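Local coordinates for protein long-chain-fatty-acid--CoA ligase FadD13 (Mycobacterium tuberculosis CDC1551, PDB 5ZRN) that belongs to the AMP-binding enzymes of the ANL clan and binds 5'-O-{[(1R)-1-hydroxydodecyl]sulfamoyl}adenosine in a pocket, at residues A[200-205]-A[213-218]; A[250-255]-A[275-280]; A[297-302]-A[311-316]. One frame throughout, in Å; residues are numbered along the deposited sequence.

All three interactions rest on one mixed beta sheet. Interaction 1 lays a helix on strand 199-202, and interaction 2 follows about 14 Å away, centre to centre. Interactions 2 and 3 are joined directly, their centres about 10 Å apart, because strands 274-278 and 296-302 are neighbours: T277 O lies 2.6 Å from G300 N and T277 N 2.8 Å from V298 O, both probable hydrogen bonds. The C-terminal ends of these strands and the residues just after them reach the bound ligand, interaction 2 through G278, G279 and A280 and interaction 3 through G300, Y301 and A302. Interaction 1 is more remote, with the F217 side chain about 7 Å from the ligand.

Interaction 1 (A[200-205]-A[213-218]); sequences LLLPLP and TTVIFS
L200 reaches the helix with both of its methyl branches. Its CG is anti to the backbone N (chi1 -176°), which carries the fork outward: CD2 meets T214 CG2 at 3.7 Å, while CD1 comes to the edge of the F217 ring, 3.7 Å from CE1 and near the ring plane. CD1 also passes S218 OG at 4.2 Å. The serine can sit beside a leucine because its hydroxyl bonds back to T214 O at 2.7 Å, so that this carbonyl takes both S218 N and S218 OG, from opposite faces of its plane. T214 likewise offers the strand its methyl, its OG1 being bonded to A210 O one turn earlier. L201 points away, as strand geometry requires, and L202 comes back to the helix, where its CD2 slants against V215 CG1 at 3.8 Å. Branched apolar residues suit this buried seam. Residues 213-218 run nearly antiparallel to strand residues 200-202, at 157°. The contact belongs to a beta-alpha-beta unit in which helix 209-221 links strand 199-202 to strand 224-227, whose L225 touches L200, L202, V215 and S218; helices 178-191 and 65-77 pack on the helix through F217 and V215.

Interaction 2 (A[250-255]-A[275-280]); sequences AVPAIL and FITGGA. With JSA (5'-O-{[(1R)-1-hydroxydodecyl]sulfamoyl}adenosine), chain C.
L255 places one methyl squarely over the ring of F275: CD2 stands 3.4 Å from the ring centroid and only 2° off the ring normal, a CH-pi contact in which it is almost equally far from all six ring carbons. The other branch, CD1, rests near F275 CB at 4.0 Å. The two side chains run antiparallel alongside one another, each with CG anti to its own carbonyl carbon (chi1 -79° for F275). A forked aliphatic chain on a flat ring fills this buried corner well, and the small CB of A250 adds a looser touch on the same ring.

Farther along the strand, the T277 hydroxyl is directed to A250 O at 3.0 Å, although OG1 is modelled too close to P252 and its exact place is doubtful. Beyond it, P252 CG approaches A280 O at 3.4 Å. Proline suits the first turn of a helix, where its missing N-H costs no bond; V251 takes the N-cap position just before it.

The backbone bond A250 N to I276 O, 2.9 Å with an N-H...O angle of 152°, ties the two segments together. Past it the strand enters the ligand pocket. Having no side chain, G278 lets JSA C5' lie 3.7 Å from its CA, and G279, at a positive phi that favours glycine, brings its N to 3.3 Å from N7 of the adenine.

Helix 252-258 thus follows strand 247-249 and covers its neighbour, strand 274-278, with M282 touching P252 and L255 and Y290 of helix 284-292 bonding to L255 O. On its other edge, strand 274-278 is paired with strand 296-302.

Interaction 3 (A[297-302]-A[311-316]); sequences VVQGYA and TLLLSE. With JSA (5'-O-{[(1R)-1-hydroxydodecyl]sulfamoyl}adenosine), chain C.
Q299 and L313 form a hydrogen-bonded pair in the beta hairpin of strands 296-302 and 310-313, which continues the sheet in antiparallel fashion. The backbone bonds come first. L313 N gives a short bond of 2.7 Å to Q299 O, returned by Q299 N to L313 O at 3.2 Å. Y301 and T311 make the second such pair, with T311 N to Y301 O and Y301 N to T311 O both at 3.1 Å. Beyond strand 310-313, S315 OG makes a weak bond to V297 O.

Apolar packing depends on G300, the non-hydrogen-bonded partner of L312. With CG anti to the backbone N (chi1 -175°), L312 swings CD1 across to the opposing strand, 3.9 Å from G300 CA, and glycine leaves both this methyl and the ligand's alkyl chain room on that face. V298 CB adds a contact to the same CD1 at 4.2 Å. The Q299 and L313 side chains run alongside each other on the face opposite G300 and L312.

Contacts of the Y301 side chain form the third group. T311 OG1, itself bonded to A325 O, comes 3.1 Å from Y301 CB and stands at the ring edge near CD2. A different part of the edge meets the adenine, with Y301 CD1 3.6 Å from JSA C5, while the phenol OH is held by D382, which also bonds the ligand. The adenine is further fixed through the backbone: its amino N6 donates to G300 O at 2.8 Å with an N-H...O angle of 142°.

Interaction 1 (A[200-205]-A[213-218])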
loop_
_atom_site.group_PDB
_atom_site.type_symbol
_atom_site.label_atom_id
_atom_site.label_comp_id
_atom_site.label_asym_id
_atom_site.label_seq_id
_atom_site.Cartn_x
_atom_site.Cartn_y
_atom_site.Cartn_z
ATOM N N LEU A 200 -13.221 4.947 4.550
ATOM C CA LEU A 200 -12.512 4.923 3.272
ATOM C C LEU A 200 -12.626 3.595 2.511
ATOM O O LEU A 200 -12.391 2.521 3.069
ATOM C CB LEU A 200 -11.044 5.281 3.530
ATOM C CG LEU A 200 -10.043 5.427 2.389
ATOM C CD1 LEU A 200 -8.837 6.222 2.900
ATOM C CD2 LEU A 200 -9.611 4.052 1.879
ATOM N N LEU A 201 -12.983 3.681 1.232
ATOM C CA LEU A 201 -13.143 2.505 0.385
ATOM C C LEU A 201 -11.845 2.085 -0.288
ATOM O O LEU A 201 -11.279 2.838 -1.085
ATOM C CB LEU A 201 -14.191 2.764 -0.703
ATOM C CG LEU A 201 -14.311 1.655 -1.761
ATOM C CD1 LEU A 201 -14.877 0.392 -1.133
ATOM C CD2 LEU A 201 -15.192 2.118 -2.896
ATOM N N LEU A 202 -11.395 0.871 0.021
ATOM C CA LEU A 202 -10.172 0.320 -0.558
ATOM C C LEU A 202 -10.494 -0.852 -1.497
ATOM O O LEU A 202 -10.817 -1.960 -1.045
ATOM C CB LEU A 202 -9.226 -0.161 0.546
ATOM C CG LEU A 202 -7.983 -0.924 0.075
ATOM C CD1 LEU A 202 -7.120 -0.029 -0.801
ATOM C CD2 LEU A 202 -7.201 -1.419 1.279
ATOM N N PRO A 203 -10.431 -0.611 -2.821
ATOM C CA PRO A 203 -10.714 -1.651 -3.813
ATOM C C PRO A 203 -9.437 -2.229 -4.433
ATOM O O PRO A 203 -9.503 -3.131 -5.267
ATOM C CB PRO A 203 -11.550 -0.908 -4.836
ATOM C CG PRO A 203 -10.820 0.407 -4.907
ATOM C CD PRO A 203 -10.522 0.728 -3.438
ATOM N N LEU A 204 -8.283 -1.707 -4.019
ATOM C CA LEU A 204 -6.992 -2.158 -4.540
ATOM C C LEU A 204 -6.386 -3.336 -3.777
ATOM O O LEU A 204 -6.491 -3.421 -2.546
ATOM C CB LEU A 204 -5.992 -1.002 -4.533
ATOM C CG LEU A 204 -6.392 0.257 -5.304
ATOM C CD1 LEU A 204 -5.280 1.293 -5.188
ATOM C CD2 LEU A 204 -6.651 -0.090 -6.763
ATOM N N PRO A 205 -5.726 -4.257 -4.503
ATOM C CA PRO A 205 -5.105 -5.425 -3.865
ATOM C C PRO A 205 -4.098 -4.936 -2.823
ATOM O O PRO A 205 -3.295 -4.045 -3.100
ATOM C CB PRO A 205 -4.460 -6.154 -5.043
ATOM C CG PRO A 205 -4.126 -5.043 -5.979
ATOM C CD PRO A 205 -5.336 -4.158 -5.921
ATOM N N THR A 213 0.032 1.347 2.177
ATOM C CA THR A 213 0.141 2.619 2.857
ATOM C C THR A 213 -1.249 3.107 3.273
ATOM O O THR A 213 -1.396 3.850 4.246
ATOM C CB THR A 213 0.828 3.672 1.953
ATOM O OG1 THR A 213 2.204 3.306 1.754
ATOM C CG2 THR A 213 0.765 5.057 2.589
ATOM N N THR A 214 -2.275 2.667 2.554
ATOM C CA THR A 214 -3.631 3.097 2.880
ATOM C C THR A 214 -4.164 2.497 4.180
ATOM O O THR A 214 -4.754 3.214 4.995
ATOM C CB THR A 214 -4.603 2.794 1.712
ATOM O OG1 THR A 214 -4.229 3.580 0.572
ATOM C CG2 THR A 214 -6.036 3.136 2.093
ATOM N N VAL A 215 -3.952 1.197 4.398
ATOM C CA VAL A 215 -4.445 0.580 5.624
ATOM C C VAL A 215 -3.677 1.125 6.829
ATOM O O VAL A 215 -4.232 1.288 7.918
ATOM C CB VAL A 215 -4.307 -0.986 5.612
ATOM C CG1 VAL A 215 -4.857 -1.558 4.321
ATOM C CG2 VAL A 215 -2.865 -1.393 5.805
ATOM N N ILE A 216 -2.399 1.412 6.625
ATOM C CA ILE A 216 -1.562 1.917 7.701
ATOM C C ILE A 216 -1.930 3.360 8.030
ATOM O O ILE A 216 -2.141 3.710 9.189
ATOM C CB ILE A 216 -0.057 1.791 7.320
ATOM C CG1 ILE A 216 0.308 0.307 7.200
ATOM C CG2 ILE A 216 0.825 2.450 8.380
ATOM C CD1 ILE A 216 1.660 0.049 6.598
ATOM N N PHE A 217 -2.032 4.193 7.003
ATOM C CA PHE A 217 -2.390 5.583 7.207
ATOM C C PHE A 217 -3.802 5.700 7.799
ATOM O O PHE A 217 -4.094 6.653 8.527
ATOM C CB PHE A 217 -2.213 6.335 5.876
ATOM C CG PHE A 217 -3.418 7.102 5.405
ATOM C CD1 PHE A 217 -4.512 6.447 4.859
ATOM C CD2 PHE A 217 -3.415 8.492 5.422
ATOM C CE1 PHE A 217 -5.585 7.161 4.330
ATOM C CE2 PHE A 217 -4.480 9.214 4.898
ATOM C CZ PHE A 217 -5.567 8.545 4.349
ATOM N N SER A 218 -4.661 4.715 7.520
ATOM C CA SER A 218 -6.026 4.709 8.052
ATOM C C SER A 218 -6.008 4.468 9.563
ATOM O O SER A 218 -6.804 5.052 10.305
ATOM C CB SER A 218 -6.878 3.623 7.370
ATOM O OG SER A 218 -7.099 3.929 6.002
#

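Interaction 2 (A[250-255]-A[275-280])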
loop_
_atom_site.group_PDB
_atom_site.type_symbol
_atom_site.label_atom_id
_atom_site.label_comp_id
_atom_site.label_asym_id
_atom_site.label_seq_id
_atom_site.Cartn_x
_atom_site.Cartn_y
_atom_site.Cartn_z
ATOM N N ALA A 250 -8.910 4.685 -6.286
ATOM C CA ALA A 250 -9.176 4.045 -7.565
ATOM C C ALA A 250 -8.204 4.516 -8.631
ATOM O O ALA A 250 -7.379 5.397 -8.396
ATOM C CB ALA A 250 -10.594 4.341 -8.001
ATOM N N VAL A 251 -8.305 3.907 -9.807
ATOM C CA VAL A 251 -7.463 4.252 -10.944
ATOM C C VAL A 251 -8.407 4.855 -11.987
ATOM O O VAL A 251 -9.592 4.533 -12.011
ATOM C CB VAL A 251 -6.736 2.985 -11.481
ATOM C CG1 VAL A 251 -7.707 1.828 -11.566
ATOM C CG2 VAL A 251 -6.123 3.254 -12.841
ATOM N N PRO A 252 -7.906 5.757 -12.842
ATOM C CA PRO A 252 -8.757 6.379 -13.862
ATOM C C PRO A 252 -9.697 5.427 -14.602
ATOM O O PRO A 252 -10.856 5.761 -14.861
ATOM C CB PRO A 252 -7.744 7.035 -14.788
ATOM C CG PRO A 252 -6.695 7.487 -13.824
ATOM C CD PRO A 252 -6.531 6.279 -12.926
ATOM N N ALA A 253 -9.199 4.245 -14.941
ATOM C CA ALA A 253 -10.007 3.263 -15.650
ATOM C C ALA A 253 -11.263 2.934 -14.847
ATOM O O ALA A 253 -12.383 3.066 -15.344
ATOM C CB ALA A 253 -9.189 2.001 -15.890
ATOM N N ILE A 254 -11.068 2.508 -13.601
ATOM C CA ILE A 254 -12.179 2.161 -12.723
ATOM C C ILE A 254 -13.244 3.250 -12.696
ATOM O O ILE A 254 -14.426 2.976 -12.870
ATOM C CB ILE A 254 -11.696 1.924 -11.270
ATOM C CG1 ILE A 254 -10.777 0.702 -11.212
ATOM C CG2 ILE A 254 -12.891 1.728 -10.346
ATOM C CD1 ILE A 254 -10.250 0.387 -9.818
ATOM N N LEU A 255 -12.822 4.488 -12.476
ATOM C CA LEU A 255 -13.763 5.596 -12.410
ATOM C C LEU A 255 -14.504 5.827 -13.722
ATOM O O LEU A 255 -15.684 6.173 -13.722
ATOM C CB LEU A 255 -13.039 6.880 -11.979
ATOM C CG LEU A 255 -12.418 6.862 -10.581
ATOM C CD1 LEU A 255 -11.816 8.213 -10.272
ATOM C CD2 LEU A 255 -13.475 6.512 -9.545
ATOM N N PHE A 275 -12.357 10.938 -4.683
ATOM C CA PHE A 275 -11.601 9.746 -5.059
ATOM C C PHE A 275 -10.133 10.141 -5.134
ATOM O O PHE A 275 -9.812 11.291 -5.449
ATOM C CB PHE A 275 -12.008 9.231 -6.451
ATOM C CG PHE A 275 -13.288 8.443 -6.477
ATOM C CD1 PHE A 275 -14.435 8.973 -7.062
ATOM C CD2 PHE A 275 -13.339 7.156 -5.943
ATOM C CE1 PHE A 275 -15.623 8.226 -7.117
ATOM C CE2 PHE A 275 -14.515 6.406 -5.993
ATOM C CZ PHE A 275 -15.661 6.943 -6.581
ATOM N N ILE A 276 -9.249 9.189 -4.842
ATOM C CA ILE A 276 -7.812 9.421 -4.941
ATOM C C ILE A 276 -7.391 8.497 -6.071
ATOM O O ILE A 276 -7.801 7.333 -6.109
ATOM C CB ILE A 276 -7.047 9.000 -3.667
ATOM C CG1 ILE A 276 -7.557 9.778 -2.456
ATOM C CG2 ILE A 276 -5.555 9.258 -3.851
ATOM C CD1 ILE A 276 -7.038 9.238 -1.146
ATOM N N THR A 277 -6.588 9.011 -6.994
ATOM C CA THR A 277 -6.141 8.206 -8.117
ATOM C C THR A 277 -4.685 8.476 -8.483
ATOM O O THR A 277 -4.070 9.430 -7.994
ATOM C CB THR A 277 -7.033 8.446 -9.363
ATOM O OG1 THR A 277 -6.699 7.489 -10.374
ATOM C CG2 THR A 277 -6.832 9.848 -9.919
ATOM N N GLY A 278 -4.140 7.624 -9.344
ATOM C CA GLY A 278 -2.762 7.774 -9.770
ATOM C C GLY A 278 -2.364 6.688 -10.753
ATOM O O GLY A 278 -3.114 5.731 -10.983
ATOM N N GLY A 279 -1.176 6.835 -11.333
ATOM C CA GLY A 279 -0.702 5.859 -12.298
ATOM C C GLY A 279 -0.984 6.297 -13.722
ATOM O O GLY A 279 -0.501 5.681 -14.672
ATOM N N ALA A 280 -1.773 7.357 -13.870
ATOM C CA ALA A 280 -2.126 7.895 -15.182
ATOM C C ALA A 280 -2.944 9.165 -15.009
ATOM O O ALA A 280 -3.764 9.266 -14.099
ATOM C CB ALA A 280 -2.921 6.873 -15.976
HETATM C C4 JSA C . 2.797 7.648 -13.150
HETATM C C5 JSA C . 1.933 8.209 -12.220
HETATM C C6 JSA C . 1.198 9.327 -12.596
HETATM N N9 JSA C . 3.364 6.594 -12.572
HETATM C C2 JSA C . 2.189 9.263 -14.688
HETATM C C12 JSA C . 0.026 11.719 -0.523
HETATM C C11 JSA C . -0.851 10.806 -1.381
HETATM C C10 JSA C . -0.055 10.238 -2.558
HETATM C "C9'" JSA C . -0.916 9.319 -3.427
HETATM C "C8'" JSA C . -0.072 8.697 -4.541
HETATM C "C7'" JSA C . -0.871 7.701 -5.383
HETATM C "C6'" JSA C . 0.054 7.002 -6.381
HETATM C "C5'" JSA C . -0.691 5.981 -7.242
HETATM C "C4'" JSA C . 0.286 5.262 -8.175
HETATM C "C3'" JSA C . 1.309 4.460 -7.369
HETATM C "C2'" JSA C . 2.461 3.966 -8.247
HETATM C "C1'" JSA C . 3.467 3.192 -7.393
HETATM O O1 JSA C . 2.893 1.935 -7.024
HETATM N N8 JSA C . 4.721 2.967 -8.127
HETATM S S1 JSA C . 4.558 1.851 -9.304
HETATM O O2P JSA C . 3.114 1.475 -9.446
HETATM O O1P JSA C . 5.364 0.638 -8.950
HETATM O "O5'" JSA C . 5.034 2.401 -10.535
HETATM C C5A JSA C . 5.699 3.668 -10.529
HETATM C C4A JSA C . 5.680 4.314 -11.915
HETATM O "O4'" JSA C . 4.339 4.467 -12.409
HETATM C C3A JSA C . 6.230 5.739 -11.867
HETATM O "O3'" JSA C . 7.659 5.688 -11.882
HETATM C C2A JSA C . 5.730 6.211 -13.229
HETATM O "O2'" JSA C . 6.492 5.589 -14.266
HETATM C C1A JSA C . 4.304 5.654 -13.222
HETATM C C8 JSA C . 2.886 6.499 -11.333
HETATM N N7 JSA C . 2.013 7.479 -11.112
HETATM N N3 JSA C . 2.902 8.197 -14.368
HETATM N N1 JSA C . 1.353 9.821 -13.832
HETATM N N6 JSA C . 0.345 9.896 -11.748
#

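Interaction 3 (A[297-302]-A[311-316])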
loop_
_atom_site.group_PDB
_atom_site.type_symbol
_atom_site.label_atom_id
_atom_site.label_comp_id
_atom_site.label_asym_id
_atom_site.label_seq_id
_atom_site.Cartn_x
_atom_site.Cartn_y
_atom_site.Cartn_z
ATOM N N VAL A 297 -11.792 14.833 -7.243
ATOM C CA VAL A 297 -10.763 13.850 -7.553
ATOM C C VAL A 297 -9.346 14.373 -7.347
ATOM O O VAL A 297 -8.964 15.380 -7.938
ATOM C CB VAL A 297 -10.875 13.373 -9.025
ATOM C CG1 VAL A 297 -9.861 12.274 -9.296
ATOM C CG2 VAL A 297 -12.286 12.878 -9.311
ATOM N N VAL A 298 -8.576 13.689 -6.499
ATOM C CA VAL A 298 -7.177 14.050 -6.264
ATOM C C VAL A 298 -6.325 12.984 -6.974
ATOM O O VAL A 298 -6.611 11.784 -6.883
ATOM C CB VAL A 298 -6.803 14.087 -4.742
ATOM C CG1 VAL A 298 -7.613 15.155 -4.028
ATOM C CG2 VAL A 298 -7.032 12.732 -4.100
ATOM N N GLN A 299 -5.294 13.425 -7.689
ATOM C CA GLN A 299 -4.426 12.511 -8.429
ATOM C C GLN A 299 -2.980 12.573 -7.919
ATOM O O GLN A 299 -2.442 13.657 -7.675
ATOM C CB GLN A 299 -4.475 12.869 -9.915
ATOM C CG GLN A 299 -5.892 13.095 -10.432
ATOM C CD GLN A 299 -5.935 13.861 -11.754
ATOM O OE1 GLN A 299 -6.589 14.904 -11.857
ATOM N NE2 GLN A 299 -5.247 13.346 -12.765
ATOM N N GLY A 300 -2.348 11.415 -7.761
ATOM C CA GLY A 300 -0.982 11.412 -7.273
ATOM C C GLY A 300 0.009 10.695 -8.162
ATOM O O GLY A 300 -0.371 9.982 -9.085
ATOM N N TYR A 301 1.290 10.899 -7.877
ATOM C CA TYR A 301 2.379 10.270 -8.608
ATOM C C TYR A 301 3.318 9.707 -7.559
ATOM O O TYR A 301 3.759 10.431 -6.658
ATOM C CB TYR A 301 3.127 11.292 -9.446
ATOM C CG TYR A 301 4.543 10.876 -9.803
ATOM C CD1 TYR A 301 4.795 9.963 -10.830
ATOM C CD2 TYR A 301 5.635 11.434 -9.135
ATOM C CE1 TYR A 301 6.103 9.628 -11.185
ATOM C CE2 TYR A 301 6.935 11.110 -9.481
ATOM C CZ TYR A 301 7.168 10.210 -10.506
ATOM O OH TYR A 301 8.470 9.910 -10.852
ATOM N N ALA A 302 3.624 8.419 -7.677
ATOM C CA ALA A 302 4.494 7.756 -6.722
ATOM C C ALA A 302 5.058 6.468 -7.298
ATOM O O ALA A 302 4.672 6.025 -8.393
ATOM C CB ALA A 302 3.723 7.454 -5.439
ATOM N N THR A 311 4.063 13.180 -5.308
ATOM C CA THR A 311 3.363 14.415 -5.652
ATOM C C THR A 311 1.858 14.192 -5.685
ATOM O O THR A 311 1.378 13.054 -5.702
ATOM C CB THR A 311 3.797 14.977 -7.026
ATOM O OG1 THR A 311 3.432 14.058 -8.059
ATOM C CG2 THR A 311 5.299 15.209 -7.061
ATOM N N LEU A 312 1.109 15.286 -5.702
ATOM C CA LEU A 312 -0.342 15.198 -5.708
ATOM C C LEU A 312 -0.950 16.422 -6.373
ATOM O O LEU A 312 -0.419 17.526 -6.258
ATOM C CB LEU A 312 -0.851 15.089 -4.275
ATOM C CG LEU A 312 -2.345 14.860 -4.146
ATOM C CD1 LEU A 312 -2.637 13.375 -4.348
ATOM C CD2 LEU A 312 -2.814 15.335 -2.774
ATOM N N LEU A 313 -2.064 16.220 -7.069
ATOM C CA LEU A 313 -2.751 17.308 -7.758
ATOM C C LEU A 313 -4.138 17.481 -7.155
ATOM O O LEU A 313 -5.014 16.639 -7.341
ATOM C CB LEU A 313 -2.896 16.998 -9.252
ATOM C CG LEU A 313 -3.001 18.206 -10.190
ATOM C CD1 LEU A 313 -3.555 17.753 -11.536
ATOM C CD2 LEU A 313 -3.903 19.262 -9.587
ATOM N N LEU A 314 -4.335 18.580 -6.438
ATOM C CA LEU A 314 -5.624 18.856 -5.815
ATOM C C LEU A 314 -6.698 19.092 -6.880
ATOM O O LEU A 314 -6.398 19.535 -7.988
ATOM C CB LEU A 314 -5.487 20.073 -4.899
ATOM C CG LEU A 314 -4.764 19.851 -3.563
ATOM C CD1 LEU A 314 -3.654 18.825 -3.690
ATOM C CD2 LEU A 314 -4.211 21.179 -3.078
ATOM N N SER A 315 -7.947 18.780 -6.553
ATOM C CA SER A 315 -9.041 18.966 -7.502
ATOM C C SER A 315 -8.994 20.341 -8.154
ATOM O O SER A 315 -8.995 20.459 -9.379
ATOM C CB SER A 315 -10.383 18.790 -6.801
ATOM O OG SER A 315 -10.520 17.469 -6.312
ATOM N N GLU A 316 -8.944 21.375 -7.321
ATOM C CA GLU A 316 -8.904 22.753 -7.789
ATOM C C GLU A 316 -7.970 23.015 -8.974
ATOM O O GLU A 316 -8.187 23.965 -9.729
ATOM C CB GLU A 316 -8.534 23.682 -6.629
ATOM C CG GLU A 316 -7.313 23.244 -5.840
ATOM C CD GLU A 316 -6.914 24.244 -4.770
ATOM O OE1 GLU A 316 -6.509 25.370 -5.128
ATOM O OE2 GLU A 316 -7.005 23.908 -3.571
HETATM C C4 JSA C . 2.797 7.648 -13.150
HETATM C C5 JSA C . 1.933 8.209 -12.220
HETATM C C6 JSA C . 1.198 9.327 -12.596
HETATM N N9 JSA C . 3.364 6.594 -12.572
HETATM C C2 JSA C . 2.189 9.263 -14.688
HETATM C C12 JSA C . 0.026 11.719 -0.523
HETATM C C11 JSA C . -0.851 10.806 -1.381
HETATM C C10 JSA C . -0.055 10.238 -2.558
HETATM C "C9'" JSA C . -0.916 9.319 -3.427
HETATM C "C8'" JSA C . -0.072 8.697 -4.541
HETATM C "C7'" JSA C . -0.871 7.701 -5.383
HETATM C "C6'" JSA C . 0.054 7.002 -6.381
HETATM C "C5'" JSA C . -0.691 5.981 -7.242
HETATM C "C4'" JSA C . 0.286 5.262 -8.175
HETATM C "C3'" JSA C . 1.309 4.460 -7.369
HETATM C "C2'" JSA C . 2.461 3.966 -8.247
HETATM C "C1'" JSA C . 3.467 3.192 -7.393
HETATM O O1 JSA C . 2.893 1.935 -7.024
HETATM N N8 JSA C . 4.721 2.967 -8.127
HETATM S S1 JSA C . 4.558 1.851 -9.304
HETATM O O2P JSA C . 3.114 1.475 -9.446
HETATM O O1P JSA C . 5.364 0.638 -8.950
HETATM O "O5'" JSA C . 5.034 2.401 -10.535
HETATM C C5A JSA C . 5.699 3.668 -10.529
HETATM C C4A JSA C . 5.680 4.314 -11.915
HETATM O "O4'" JSA C . 4.339 4.467 -12.409
HETATM C C3A JSA C . 6.230 5.739 -11.867
HETATM O "O3'" JSA C . 7.659 5.688 -11.882
HETATM C C2A JSA C . 5.730 6.211 -13.229
HETATM O "O2'" JSA C . 6.492 5.589 -14.266
HETATM C C1A JSA C . 4.304 5.654 -13.222
HETATM C C8 JSA C . 2.886 6.499 -11.333
HETATM N N7 JSA C . 2.013 7.479 -11.112
HETATM N N3 JSA C . 2.902 8.197 -14.368
HETATM N N1 JSA C . 1.353 9.821 -13.832
HETATM N N6 JSA C . 0.345 9.896 -11.748
HETATM O O HOH W 1 -6.657 16.080 -9.141
#